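Local coordinates for protein acylphosphatase (Bacillus subtilis, PDB 3BR8) that catalyses the hydrolysis of acyl phosphates to a carboxylate and inorganic phosphate, as a small single-domain enzyme of the acylphosphatase family, at residues R5-G10 with D39-I44; V15-F20 with N62-S67; F20-A25 with H84-V89. All blocks are in the same frame, centred on the assembly; numbering follows the deposited sequence.

Interaction 1 of 3, residues R5-G10 with D39-I44; sequences RIIVDG and DGRVEI
In the ferredoxin-like sheet of the acylphosphatase fold, Ile6 and Val8 of strand 2-9 pair with Ile44 and Val42 of the antiparallel strand 42-48. Both are hydrogen-bonded pairs, each closed by two backbone bonds: Ile6 N to Ile44 O measures 2.8 Å and Val8 N to Val42 O 2.9 Å. Between them Ile7 and Glu43 form a non-hydrogen-bonded pair.

The two faces of the sheet illustrate how alternation sorts side chains. Ile6, Val8, Val42 and Ile44 share the face covered by helices 17-27 and 50-62, where Val8 CG2 lies 3.9 Å from Ile44 CD1. On the other face, Ile7 CG2 touches Arg41 CD at 3.7 Å, while the carboxylate of Glu43 turns away to Trp33 and Arg37.

Beyond the paired residues, water takes over from direct bonding, one molecule linking Gly10 O to Gly40 O. Arg41 is held by its own loop: NE and NH2 grip the carboxylate of Asp39 side-on, and Asp39 OD2 also accepts from Arg41 N in an Asx turn. The bend at chi3 (-65°) turns the guanidinium back to Asp39. Nearer the backbone, Arg41 CG lies 3.6 Å from Asp9 OD1.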
ATOM      1  N   ARG A   5       7.766  -2.663   1.278  1.00 10.48           N
ATOM      2  CA  ARG A   5       6.985  -3.693   0.604  1.00 11.43           C
ATOM      3  C   ARG A   5       5.950  -4.210   1.591  1.00 11.11           C
ATOM      4  O   ARG A   5       6.302  -4.814   2.608  1.00 12.29           O
ATOM      5  CB  ARG A   5       7.888  -4.834   0.156  1.00 13.09           C
ATOM      6  CG  ARG A   5       8.829  -4.459  -0.938  1.00 14.25           C
ATOM      7  CD  ARG A   5       9.648  -5.664  -1.280  1.00 16.87           C
ATOM      8  NE  ARG A   5      10.605  -5.397  -2.338  1.00 20.49           N
ATOM      9  CZ  ARG A   5      11.418  -6.323  -2.837  1.00 22.44           C
ATOM     10  NH1 ARG A   5      11.384  -7.566  -2.364  1.00 22.86           N
ATOM     11  NH2 ARG A   5      12.269  -6.007  -3.801  1.00 25.15           N
ATOM     12  N   ILE A   6       4.678  -3.968   1.293  1.00  9.94           N
ATOM     13  CA  ILE A   6       3.571  -4.290   2.188  1.00  9.82           C
ATOM     14  C   ILE A   6       2.682  -5.334   1.524  1.00  9.62           C
ATOM     15  O   ILE A   6       2.291  -5.161   0.370  1.00  9.22           O
ATOM     16  CB  ILE A   6       2.747  -3.011   2.521  1.00 10.26           C
ATOM     17  CG1 ILE A   6       3.651  -1.904   3.098  1.00 11.56           C
ATOM     18  CG2 ILE A   6       1.571  -3.331   3.443  1.00 11.30           C
ATOM     19  CD1 ILE A   6       3.056  -0.501   3.004  1.00 13.67           C
ATOM     20  N   ILE A   7       2.388  -6.418   2.241  1.00  9.99           N
ATOM     21  CA  ILE A   7       1.412  -7.400   1.766  1.00 10.13           C
ATOM     22  C   ILE A   7       0.256  -7.421   2.758  1.00  9.68           C
ATOM     23  O   ILE A   7       0.462  -7.591   3.972  1.00 10.64           O
ATOM     24  CB  ILE A   7       2.014  -8.814   1.612  1.00 11.62           C
ATOM     25  CG1 ILE A   7       3.160  -8.806   0.589  1.00 12.28           C
ATOM     26  CG2 ILE A   7       0.933  -9.807   1.182  1.00 13.52           C
ATOM     27  CD1 ILE A   7       3.941 -10.114   0.461  1.00 14.62           C
ATOM     28  N   VAL A   8      -0.952  -7.219   2.233  1.00  9.89           N
ATOM     29  CA  VAL A   8      -2.154  -7.159   3.045  1.00 10.75           C
ATOM     30  C   VAL A   8      -3.005  -8.396   2.783  1.00 11.03           C
ATOM     31  O   VAL A   8      -3.195  -8.791   1.624  1.00 11.03           O
ATOM     32  CB  VAL A   8      -2.990  -5.902   2.686  1.00 11.34           C
ATOM     33  CG1 VAL A   8      -4.111  -5.690   3.685  1.00 12.94           C
ATOM     34  CG2 VAL A   8      -2.098  -4.650   2.613  1.00 12.36           C
ATOM     35  N   ASP A   9      -3.518  -9.002   3.851  1.00 11.80           N
ATOM     36  CA  ASP A   9      -4.429 -10.121   3.709  1.00 13.52           C
ATOM     37  C   ASP A   9      -5.719  -9.871   4.480  1.00 14.20           C
ATOM     38  O   ASP A   9      -5.776  -8.995   5.350  1.00 14.38           O
ATOM     39  CB  ASP A   9      -3.763 -11.425   4.169  1.00 15.83           C
ATOM     40  CG  ASP A   9      -4.458 -12.667   3.629  1.00 18.78           C
ATOM     41  OD1 ASP A   9      -5.297 -12.578   2.705  1.00 18.51           O
ATOM     42  OD2 ASP A   9      -4.151 -13.757   4.144  1.00 23.43           O
ATOM     43  N   GLY A  10      -6.737 -10.652   4.139  1.00 15.12           N
ATOM     44  CA  GLY A  10      -8.064 -10.548   4.738  1.00 16.22           C
ATOM     45  C   GLY A  10      -9.136 -10.556   3.665  1.00 16.51           C
ATOM     46  O   GLY A  10      -8.989 -11.213   2.631  1.00 18.34           O
ATOM     47  N   ASP A  39      -4.025 -14.766  -5.355  1.00 23.24           N
ATOM     48  CA  ASP A  39      -4.301 -15.532  -4.135  1.00 24.27           C
ATOM     49  C   ASP A  39      -5.089 -14.741  -3.080  1.00 22.46           C
ATOM     50  O   ASP A  39      -5.226 -15.180  -1.937  1.00 23.58           O
ATOM     51  CB  ASP A  39      -3.005 -16.104  -3.541  1.00 24.75           C
ATOM     52  CG  ASP A  39      -1.973 -15.026  -3.196  1.00 21.66           C
ATOM     53  OD1 ASP A  39      -0.766 -15.340  -3.304  1.00 22.16           O
ATOM     54  OD2 ASP A  39      -2.350 -13.894  -2.804  1.00 20.55           O
ATOM     55  N   GLY A  40      -5.605 -13.575  -3.466  1.00 19.59           N
ATOM     56  CA  GLY A  40      -6.473 -12.791  -2.585  1.00 17.70           C
ATOM     57  C   GLY A  40      -5.791 -11.655  -1.844  1.00 15.12           C
ATOM     58  O   GLY A  40      -6.450 -10.752  -1.332  1.00 14.30           O
ATOM     59  N   ARG A  41      -4.468 -11.695  -1.782  1.00 13.88           N
ATOM     60  CA  ARG A  41      -3.715 -10.662  -1.082  1.00 12.56           C
ATOM     61  C   ARG A  41      -3.497  -9.437  -1.956  1.00 10.26           C
ATOM     62  O   ARG A  41      -3.695  -9.478  -3.174  1.00 11.00           O
ATOM     63  CB  ARG A  41      -2.383 -11.217  -0.603  1.00 13.79           C
ATOM     64  CG  ARG A  41      -2.531 -12.340   0.411  1.00 17.42           C
ATOM     65  CD  ARG A  41      -1.182 -12.841   0.866  1.00 20.05           C
ATOM     66  NE  ARG A  41      -0.455 -13.450  -0.245  1.00 18.56           N
ATOM     67  CZ  ARG A  41       0.795 -13.897  -0.178  1.00 21.60           C
ATOM     68  NH1 ARG A  41       1.491 -13.786   0.947  1.00 23.26           N
ATOM     69  NH2 ARG A  41       1.354 -14.444  -1.248  1.00 21.77           N
ATOM     70  N   VAL A  42      -3.089  -8.349  -1.310  1.00 11.66           N
ATOM     71  CA  VAL A  42      -2.828  -7.093  -2.008  1.00 10.06           C
ATOM     72  C   VAL A  42      -1.379  -6.699  -1.738  1.00  8.90           C
ATOM     73  O   VAL A  42      -0.938  -6.677  -0.581  1.00  9.14           O
ATOM     74  CB  VAL A  42      -3.798  -5.978  -1.539  1.00 10.06           C
ATOM     75  CG1 VAL A  42      -3.451  -4.648  -2.191  1.00 10.79           C
ATOM     76  CG2 VAL A  42      -5.241  -6.364  -1.861  1.00 10.64           C
ATOM     77  N   GLU A  43      -0.635  -6.432  -2.807  1.00  8.70           N
ATOM     78  CA  GLU A  43       0.741  -5.985  -2.679  1.00  8.48           C
ATOM     79  C   GLU A  43       0.811  -4.468  -2.852  1.00  7.62           C
ATOM     80  O   GLU A  43       0.121  -3.895  -3.694  1.00  7.29           O
ATOM     81  CB  GLU A  43       1.666  -6.726  -3.666  1.00 10.75           C
ATOM     82  CG  GLU A  43       1.776  -6.121  -5.047  1.00 12.44           C
ATOM     83  CD  GLU A  43       2.814  -6.799  -5.911  1.00 12.40           C
ATOM     84  OE1 GLU A  43       2.922  -8.039  -5.844  1.00 10.91           O
ATOM     85  OE2 GLU A  43       3.501  -6.094  -6.676  1.00 13.45           O
ATOM     86  N   ILE A  44       1.630  -3.829  -2.024  1.00  7.64           N
ATOM     87  CA  ILE A  44       1.807  -2.387  -2.055  1.00  7.64           C
ATOM     88  C   ILE A  44       3.299  -2.097  -1.964  1.00  8.14           C
ATOM     89  O   ILE A  44       3.954  -2.539  -1.013  1.00  8.54           O
ATOM     90  CB  ILE A  44       1.118  -1.693  -0.852  1.00  8.04           C
ATOM     91  CG1 ILE A  44      -0.380  -2.024  -0.752  1.00  8.46           C
ATOM     92  CG2 ILE A  44       1.336  -0.178  -0.935  1.00  8.37           C
ATOM     93  CD1 ILE A  44      -1.032  -1.567   0.563  1.00  8.62           C
TER
HETATM   94  O   HOH W   1      -6.367 -14.137   0.937  1.00 21.85           O
HETATM   95  O   HOH W   2      -8.891 -10.856  -0.054  1.00 21.32           O

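Interaction 2 of 3, residues V15-F20 with N62-S67; sequences VGFRYF and NGSPFS. With PO4 (phosphate ion), chain B.
Ser64 OG donates to Val15 O across 2.7 Å, fastening the loop after helix 50-62 to the phosphate-binding loop at the start of helix 17-27. The hydroxyl approaches from above the carbonyl plane, about 50° out of it, and also lies 3.5 Å from Phe17 CD2.

Packing is tight around Gly63 and Ser64. Phe20 presents a ring face to Gly63, whose carbonyl O sits 3.3 Å above the ring plane and over its centre; Ser64 N lies over the same face, nearer the rim. With CG anti to the backbone N (chi1 167°), the Phe20 ring is carried against that peptide. Phe17 brings CE2 to within 3.6 Å of Gly63 CA, and Ser67 lies at its ring edge, with Ser67 CB also 3.7 Å from Val15 CG2. An alanine in place of Phe20 would probably open a gap beside the Gly63 peptide and leave the turn less firmly seated on the helix. The outer side is slacker: in the type II turn from Ser64 to Ser67, Pro65 and Phe66 are exposed, and between side chains Val15 CG1 comes no nearer to Phe66 than 4.1 Å, at CB.

Next to the same backbone, a phosphate ion, probably from the crystallisation liquor, receives the N-H groups of Val15, Gly16, Phe17 and Arg18. Catalytic Arg18 adds NE to phosphate O4 (2.7 Å), edge-on and in the guanidinium plane; Gly14 and the active-site Asn36 complete the cradle. Because Val15 offers its N to the anion and its O to Ser64, this contact probably helps hold the anion-binding backbone in position.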
ATOM      1  N   VAL A  15     -13.414  -4.781  -2.965  1.00  9.28           N
ATOM      2  CA  VAL A  15     -13.925  -3.861  -1.940  1.00  8.99           C
ATOM      3  C   VAL A  15     -13.391  -2.435  -2.107  1.00  8.88           C
ATOM      4  O   VAL A  15     -13.410  -1.652  -1.156  1.00  9.62           O
ATOM      5  CB  VAL A  15     -13.612  -4.354  -0.490  1.00  9.42           C
ATOM      6  CG1 VAL A  15     -14.472  -5.568  -0.121  1.00 10.31           C
ATOM      7  CG2 VAL A  15     -12.123  -4.678  -0.330  1.00  9.78           C
ATOM      8  N   GLY A  16     -12.931  -2.095  -3.310  1.00  8.96           N
ATOM      9  CA  GLY A  16     -12.359  -0.775  -3.553  1.00  8.52           C
ATOM     10  C   GLY A  16     -11.073  -0.513  -2.775  1.00  7.94           C
ATOM     11  O   GLY A  16     -10.732   0.641  -2.468  1.00  7.67           O
ATOM     12  N   PHE A  17     -10.329  -1.576  -2.481  1.00  7.81           N
ATOM     13  CA  PHE A  17      -9.103  -1.440  -1.680  1.00  7.76           C
ATOM     14  C   PHE A  17      -7.976  -0.768  -2.461  1.00  7.35           C
ATOM     15  O   PHE A  17      -7.235   0.055  -1.902  1.00  6.58           O
ATOM     16  CB  PHE A  17      -8.632  -2.811  -1.163  1.00  8.25           C
ATOM     17  CG  PHE A  17      -7.843  -2.741   0.127  1.00  8.27           C
ATOM     18  CD1 PHE A  17      -6.452  -2.690   0.129  1.00  9.83           C
ATOM     19  CD2 PHE A  17      -8.509  -2.770   1.349  1.00 11.62           C
ATOM     20  CE1 PHE A  17      -5.749  -2.633   1.352  1.00 11.08           C
ATOM     21  CE2 PHE A  17      -7.817  -2.717   2.537  1.00 11.50           C
ATOM     22  CZ  PHE A  17      -6.450  -2.633   2.536  1.00 11.55           C
ATOM     23  N   ARG A  18      -7.824  -1.109  -3.740  1.00  7.07           N
ATOM     24  CA  ARG A  18      -6.763  -0.492  -4.522  1.00  7.04           C
ATOM     25  C   ARG A  18      -6.960   1.018  -4.627  1.00  6.79           C
ATOM     26  O   ARG A  18      -6.020   1.777  -4.438  1.00  6.68           O
ATOM     27  CB  ARG A  18      -6.621  -1.157  -5.894  1.00  7.57           C
ATOM     28  CG  ARG A  18      -6.143  -2.614  -5.809  1.00  7.61           C
ATOM     29  CD  ARG A  18      -6.254  -3.321  -7.149  1.00  8.29           C
ATOM     30  NE  ARG A  18      -7.645  -3.357  -7.596  1.00  9.71           N
ATOM     31  CZ  ARG A  18      -8.052  -3.835  -8.769  1.00 11.48           C
ATOM     32  NH1 ARG A  18      -7.183  -4.349  -9.636  1.00 13.08           N
ATOM     33  NH2 ARG A  18      -9.344  -3.807  -9.076  1.00 13.82           N
ATOM     34  N   TYR A  19      -8.190   1.447  -4.907  1.00  7.18           N
ATOM     35  CA  TYR A  19      -8.531   2.870  -4.921  1.00  7.28           C
ATOM     36  C   TYR A  19      -8.206   3.537  -3.577  1.00  7.05           C
ATOM     37  O   TYR A  19      -7.616   4.624  -3.538  1.00  7.00           O
ATOM     38  CB  TYR A  19     -10.014   3.056  -5.252  1.00  7.76           C
ATOM     39  CG  TYR A  19     -10.554   4.417  -4.874  1.00  7.71           C
ATOM     40  CD1 TYR A  19     -10.387   5.526  -5.713  1.00  8.01           C
ATOM     41  CD2 TYR A  19     -11.216   4.606  -3.658  1.00  7.61           C
ATOM     42  CE1 TYR A  19     -10.883   6.780  -5.343  1.00  7.17           C
ATOM     43  CE2 TYR A  19     -11.691   5.848  -3.277  1.00  8.67           C
ATOM     44  CZ  TYR A  19     -11.517   6.927  -4.116  1.00  7.64           C
ATOM     45  OH  TYR A  19     -11.995   8.147  -3.729  1.00  8.51           O
ATOM     46  N   PHE A  20      -8.613   2.911  -2.474  1.00  6.77           N
ATOM     47  CA  PHE A  20      -8.355   3.462  -1.151  1.00  6.95           C
ATOM     48  C   PHE A  20      -6.864   3.643  -0.895  1.00  7.02           C
ATOM     49  O   PHE A  20      -6.433   4.703  -0.432  1.00  6.94           O
ATOM     50  CB  PHE A  20      -8.981   2.570  -0.077  1.00  7.81           C
ATOM     51  CG  PHE A  20      -8.515   2.894   1.305  1.00  8.78           C
ATOM     52  CD1 PHE A  20      -8.918   4.072   1.926  1.00 10.18           C
ATOM     53  CD2 PHE A  20      -7.646   2.048   1.975  1.00 10.45           C
ATOM     54  CE1 PHE A  20      -8.480   4.400   3.198  1.00 12.39           C
ATOM     55  CE2 PHE A  20      -7.202   2.373   3.250  1.00 11.90           C
ATOM     56  CZ  PHE A  20      -7.619   3.551   3.859  1.00 11.71           C
ATOM     57  N   ASN A  62      -6.844   0.415   8.346  1.00 13.26           N
ATOM     58  CA  ASN A  62      -8.260   0.794   8.443  1.00 14.53           C
ATOM     59  C   ASN A  62      -9.087   0.367   7.226  1.00 13.37           C
ATOM     60  O   ASN A  62     -10.299   0.120   7.329  1.00 14.24           O
ATOM     61  CB  ASN A  62      -8.401   2.296   8.695  1.00 16.22           C
ATOM     62  CG  ASN A  62      -7.838   2.714  10.036  1.00 19.87           C
ATOM     63  OD1 ASN A  62      -7.957   1.993  11.029  1.00 23.20           O
ATOM     64  ND2 ASN A  62      -7.216   3.885  10.073  1.00 22.14           N
ATOM     65  N   GLY A  63      -8.438   0.298   6.072  1.00 11.78           N
ATOM     66  CA  GLY A  63      -9.060  -0.271   4.881  1.00 11.30           C
ATOM     67  C   GLY A  63     -10.113   0.581   4.212  1.00 11.36           C
ATOM     68  O   GLY A  63     -10.370   1.722   4.610  1.00 12.33           O
ATOM     69  N   SER A  64     -10.710  -0.015   3.183  1.00 10.41           N
ATOM     70  CA  SER A  64     -11.793   0.557   2.397  1.00 10.58           C
ATOM     71  C   SER A  64     -13.123   0.030   2.943  1.00 10.32           C
ATOM     72  O   SER A  64     -13.130  -0.924   3.721  1.00  9.90           O
ATOM     73  CB  SER A  64     -11.621   0.106   0.944  1.00 10.96           C
ATOM     74  OG  SER A  64     -11.625  -1.319   0.873  1.00 10.07           O
ATOM     75  N   PRO A  65     -14.258   0.629   2.524  1.00 10.64           N
ATOM     76  CA  PRO A  65     -15.555   0.081   2.943  1.00 11.55           C
ATOM     77  C   PRO A  65     -15.719  -1.404   2.612  1.00 11.18           C
ATOM     78  O   PRO A  65     -15.365  -1.850   1.515  1.00 11.21           O
ATOM     79  CB  PRO A  65     -16.566   0.950   2.185  1.00 12.14           C
ATOM     80  CG  PRO A  65     -15.831   2.262   2.010  1.00 13.98           C
ATOM     81  CD  PRO A  65     -14.425   1.846   1.703  1.00 12.63           C
ATOM     82  N   PHE A  66     -16.234  -2.146   3.593  1.00 10.22           N
ATOM     83  CA  PHE A  66     -16.473  -3.596   3.514  1.00 11.46           C
ATOM     84  C   PHE A  66     -15.226  -4.467   3.583  1.00 11.82           C
ATOM     85  O   PHE A  66     -15.333  -5.684   3.622  1.00 13.38           O
ATOM     86  CB  PHE A  66     -17.359  -3.974   2.317  1.00 12.23           C
ATOM     87  CG  PHE A  66     -18.669  -3.256   2.321  1.00 12.58           C
ATOM     88  CD1 PHE A  66     -18.875  -2.178   1.477  1.00 12.00           C
ATOM     89  CD2 PHE A  66     -19.671  -3.607   3.232  1.00 13.86           C
ATOM     90  CE1 PHE A  66     -20.072  -1.469   1.515  1.00 13.11           C
ATOM     91  CE2 PHE A  66     -20.866  -2.916   3.270  1.00 15.58           C
ATOM     92  CZ  PHE A  66     -21.064  -1.840   2.412  1.00 13.32           C
ATOM     93  N   SER A  67     -14.048  -3.846   3.606  1.00 10.84           N
ATOM     94  CA  SER A  67     -12.809  -4.604   3.760  1.00 11.45           C
ATOM     95  C   SER A  67     -12.597  -5.011   5.208  1.00 12.96           C
ATOM     96  O   SER A  67     -13.133  -4.392   6.128  1.00 13.39           O
ATOM     97  CB  SER A  67     -11.613  -3.793   3.264  1.00 10.98           C
ATOM     98  OG  SER A  67     -11.234  -2.787   4.198  1.00 10.67           O
TER
HETATM   99  P   PO4 B  92     -10.602  -3.936  -5.374  1.00  9.35           P
HETATM  100  O1  PO4 B  92     -10.510  -4.123  -3.860  1.00  9.35           O
HETATM  101  O2  PO4 B  92     -12.012  -3.439  -5.611  1.00 11.31           O
HETATM  102  O3  PO4 B  92     -10.364  -5.292  -6.018  1.00 10.80           O
HETATM  103  O4  PO4 B  92      -9.596  -2.865  -5.773  1.00  9.40           O

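Interaction 3 of 3, residues F20-A25 with H84-V89; sequences FVQMEA and HRFSIV
One face of the Phe86 ring is occupied by Ala25, whose CB stands 3.4 Å above the ring plane over its centre in a CH-pi contact, only 13° off the ring normal. Val21 CG1 meets the ring obliquely, 3.9 Å from Phe86 CZ, and Gln22 CA approaches obliquely near Phe86 CD2. Val21 and Gln22, with Ala25 one turn on, thus all touch this one aromatic side chain. CB of Phe86 points toward the helix, and with CG anti to the backbone N (chi1 -166°) the ring comes to lie against Ala25.

The second flat group is the Gln22 amide, turned steeply against the ring. Its NE2 donates to the backbone O of Phe86 over 3.3 Å, a long bond but a straight one, with 172° at the hydrogen. The acceptor lies in the plane of the amide, whereas the donor is somewhat tilted from the carbonyl plane. An extended chain brings the amide this far, outstretched past the ring. On its other polar atom, Gln22 OE1 is 3.6 Å from Ile88 CD1, the two side chains crossing at about a right angle.

The contact therefore combines a buried apolar part, made by Phe86, Ala25 and Val21, with a polar clasp between Gln22 and the strand backbone toward the partly exposed side. It packs a helix on the sheet of the ferredoxin-like acylphosphatase fold, with Ile88 beside active-site Arg18; the axes of 20-25 and 86-88 come within 8.5 Å and run nearly antiparallel. Edge strand 86-88 pairs with strand 31-36, where Val34 touches both Phe86 and Ile88; Ile44 of strand 42-48 also meets Phe86, and Phe56 of helix 50-62 packs on Val21 and Ala25.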
ATOM      1  N   PHE A  20      -8.613   2.911  -2.474  1.00  6.77           N
ATOM      2  CA  PHE A  20      -8.355   3.462  -1.151  1.00  6.95           C
ATOM      3  C   PHE A  20      -6.864   3.643  -0.895  1.00  7.02           C
ATOM      4  O   PHE A  20      -6.433   4.703  -0.432  1.00  6.94           O
ATOM      5  CB  PHE A  20      -8.981   2.570  -0.077  1.00  7.81           C
ATOM      6  CG  PHE A  20      -8.515   2.894   1.305  1.00  8.78           C
ATOM      7  CD1 PHE A  20      -8.918   4.072   1.926  1.00 10.18           C
ATOM      8  CD2 PHE A  20      -7.646   2.048   1.975  1.00 10.45           C
ATOM      9  CE1 PHE A  20      -8.480   4.400   3.198  1.00 12.39           C
ATOM     10  CE2 PHE A  20      -7.202   2.373   3.250  1.00 11.90           C
ATOM     11  CZ  PHE A  20      -7.619   3.551   3.859  1.00 11.71           C
ATOM     12  N   VAL A  21      -6.083   2.605  -1.184  1.00  7.21           N
ATOM     13  CA  VAL A  21      -4.638   2.669  -0.981  1.00  7.03           C
ATOM     14  C   VAL A  21      -4.034   3.781  -1.839  1.00  7.14           C
ATOM     15  O   VAL A  21      -3.182   4.530  -1.373  1.00  7.17           O
ATOM     16  CB  VAL A  21      -3.976   1.321  -1.309  1.00  7.20           C
ATOM     17  CG1 VAL A  21      -2.447   1.438  -1.361  1.00  7.02           C
ATOM     18  CG2 VAL A  21      -4.384   0.268  -0.294  1.00  7.93           C
ATOM     19  N   GLN A  22      -4.486   3.899  -3.083  1.00  7.09           N
ATOM     20  CA  GLN A  22      -3.976   4.951  -3.961  1.00  6.95           C
ATOM     21  C   GLN A  22      -4.284   6.361  -3.439  1.00  7.14           C
ATOM     22  O   GLN A  22      -3.427   7.261  -3.500  1.00  6.66           O
ATOM     23  CB  GLN A  22      -4.527   4.778  -5.373  1.00  7.41           C
ATOM     24  CG  GLN A  22      -4.014   5.779  -6.391  1.00  7.10           C
ATOM     25  CD  GLN A  22      -4.733   5.614  -7.688  1.00  8.54           C
ATOM     26  OE1 GLN A  22      -5.963   5.552  -7.714  1.00 10.54           O
ATOM     27  NE2 GLN A  22      -3.985   5.498  -8.779  1.00  9.72           N
ATOM     28  N   MET A  23      -5.493   6.572  -2.929  1.00  7.30           N
ATOM     29  CA  MET A  23      -5.836   7.880  -2.365  1.00  7.08           C
ATOM     30  C   MET A  23      -4.973   8.196  -1.168  1.00  6.96           C
ATOM     31  O   MET A  23      -4.512   9.327  -1.024  1.00  7.02           O
ATOM     32  CB  MET A  23      -7.320   7.982  -1.981  1.00  7.73           C
ATOM     33  CG  MET A  23      -8.327   7.849  -3.136  1.00  9.03           C
ATOM     34  SD  MET A  23      -8.095   8.982  -4.533  1.00  7.99           S
ATOM     35  CE  MET A  23      -7.151   7.948  -5.683  1.00  8.92           C
ATOM     36  N   GLU A  24      -4.730   7.194  -0.323  1.00  7.46           N
ATOM     37  CA  GLU A  24      -3.874   7.406   0.844  1.00  7.76           C
ATOM     38  C   GLU A  24      -2.442   7.690   0.429  1.00  7.45           C
ATOM     39  O   GLU A  24      -1.781   8.560   1.004  1.00  7.53           O
ATOM     40  CB  GLU A  24      -3.925   6.195   1.774  1.00  8.33           C
ATOM     41  CG  GLU A  24      -5.137   6.173   2.673  1.00  9.84           C
ATOM     42  CD  GLU A  24      -5.209   7.359   3.639  1.00  9.75           C
ATOM     43  OE1 GLU A  24      -4.182   7.816   4.192  1.00 10.51           O
ATOM     44  OE2 GLU A  24      -6.339   7.799   3.880  1.00 10.57           O
ATOM     45  N   ALA A  25      -1.935   6.933  -0.537  1.00  6.95           N
ATOM     46  CA  ALA A  25      -0.573   7.133  -1.016  1.00  7.00           C
ATOM     47  C   ALA A  25      -0.386   8.518  -1.645  1.00  7.11           C
ATOM     48  O   ALA A  25       0.605   9.193  -1.365  1.00  7.19           O
ATOM     49  CB  ALA A  25      -0.213   6.063  -2.005  1.00  7.54           C
ATOM     50  N   HIS A  84       8.073   7.684  -9.452  1.00 29.18           N
ATOM     51  CA  HIS A  84       7.240   8.842  -9.349  1.00 30.77           C
ATOM     52  C   HIS A  84       5.825   8.288  -9.501  1.00 31.96           C
ATOM     53  O   HIS A  84       5.600   7.314 -10.201  1.00 28.42           O
ATOM     54  CB  HIS A  84       7.532   9.816 -10.501  1.00 33.48           C
ATOM     55  CG  HIS A  84       8.842  10.539 -10.385  1.00 35.12           C
ATOM     56  ND1 HIS A  84       9.341  11.333 -11.392  1.00 39.05           N
ATOM     57  CD2 HIS A  84       9.735  10.607  -9.377  1.00 34.92           C
ATOM     58  CE1 HIS A  84      10.488  11.859 -11.008  1.00 41.83           C
ATOM     59  NE2 HIS A  84      10.757  11.418  -9.795  1.00 39.27           N
ATOM     60  N   ARG A  85       4.898   8.941  -8.850  1.00 21.86           N
ATOM     61  CA  ARG A  85       3.496   8.578  -8.973  1.00 18.33           C
ATOM     62  C   ARG A  85       3.181   7.247  -8.301  1.00 13.86           C
ATOM     63  O   ARG A  85       4.059   6.396  -8.059  1.00 12.54           O
ATOM     64  CB  ARG A  85       3.040   8.556 -10.436  1.00 20.60           C
ATOM     65  CG  ARG A  85       3.161   9.902 -11.143  1.00 24.78           C
ATOM     66  N   PHE A  86       1.905   7.097  -7.989  1.00 11.54           N
ATOM     67  CA  PHE A  86       1.415   5.899  -7.356  1.00  9.40           C
ATOM     68  C   PHE A  86       0.298   5.323  -8.215  1.00  9.59           C
ATOM     69  O   PHE A  86      -0.755   5.951  -8.414  1.00 11.42           O
ATOM     70  CB  PHE A  86       0.948   6.163  -5.926  1.00  9.04           C
ATOM     71  CG  PHE A  86       0.753   4.907  -5.146  1.00  7.68           C
ATOM     72  CD1 PHE A  86       1.772   4.397  -4.346  1.00  7.88           C
ATOM     73  CD2 PHE A  86      -0.445   4.199  -5.254  1.00  7.36           C
ATOM     74  CE1 PHE A  86       1.581   3.224  -3.647  1.00  7.81           C
ATOM     75  CE2 PHE A  86      -0.640   3.030  -4.565  1.00  8.03           C
ATOM     76  CZ  PHE A  86       0.364   2.541  -3.756  1.00  8.36           C
ATOM     77  N   SER A  87       0.531   4.117  -8.713  1.00  9.28           N
ATOM     78  CA  SER A  87      -0.361   3.539  -9.698  1.00  9.79           C
ATOM     79  C   SER A  87      -1.084   2.312  -9.186  1.00  9.17           C
ATOM     80  O   SER A  87      -0.549   1.563  -8.367  1.00  9.22           O
ATOM     81  CB  SER A  87       0.450   3.157 -10.933  1.00 11.40           C
ATOM     82  OG  SER A  87       1.020   4.310 -11.513  1.00 15.35           O
ATOM     83  N   ILE A  88      -2.305   2.111  -9.680  1.00  9.61           N
ATOM     84  CA  ILE A  88      -2.962   0.816  -9.593  1.00 10.06           C
ATOM     85  C   ILE A  88      -2.472   0.041 -10.813  1.00 11.66           C
ATOM     86  O   ILE A  88      -2.737   0.444 -11.951  1.00 13.96           O
ATOM     87  CB  ILE A  88      -4.517   0.929  -9.580  1.00 11.69           C
ATOM     88  CG1 ILE A  88      -5.002   1.711  -8.350  1.00 11.38           C
ATOM     89  CG2 ILE A  88      -5.169  -0.465  -9.650  1.00 12.86           C
ATOM     90  CD1 ILE A  88      -6.518   2.027  -8.335  1.00 13.46           C
ATOM     91  N   VAL A  89      -1.780  -1.070 -10.588  1.00 12.33           N
ATOM     92  CA  VAL A  89      -1.086  -1.781 -11.655  0.50 15.80           C
ATOM     93  C   VAL A  89      -1.630  -3.187 -11.799  1.00 17.75           C
ATOM     94  O   VAL A  89      -2.241  -3.752 -10.894  1.00 17.09           O
ATOM     95  CB  VAL A  89       0.469  -1.840 -11.498  0.50 16.71           C
ATOM     96  CG1 VAL A  89       1.082  -0.434 -11.449  0.50 17.29           C
ATOM     97  CG2 VAL A  89       0.881  -2.656 -10.290  0.50 18.33           C
TER

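From the N terminus, the chain lays down strand 2-9, passes through the phosphate loop into helix 17-27 and returns through strand 31-36 to strand 42-48, where interaction 1 closes the first loop. Interaction 2 opens at 15-20, before that closure, and ends only after helix 50-62. Interaction 3 starts farther along the same helix and waits for the last strand. All three therefore cross and none nests in another. Interaction 1 joins two central strands; interactions 2 and 3 tie helix 17-27 and its leading loop to the loop after helix 50-62 and to edge strand 86-88. They touch directly: Phe17 packs on Val8 and Val42, Val21 on Ile44, and Ile88 against the backbone of Arg18 and Tyr19.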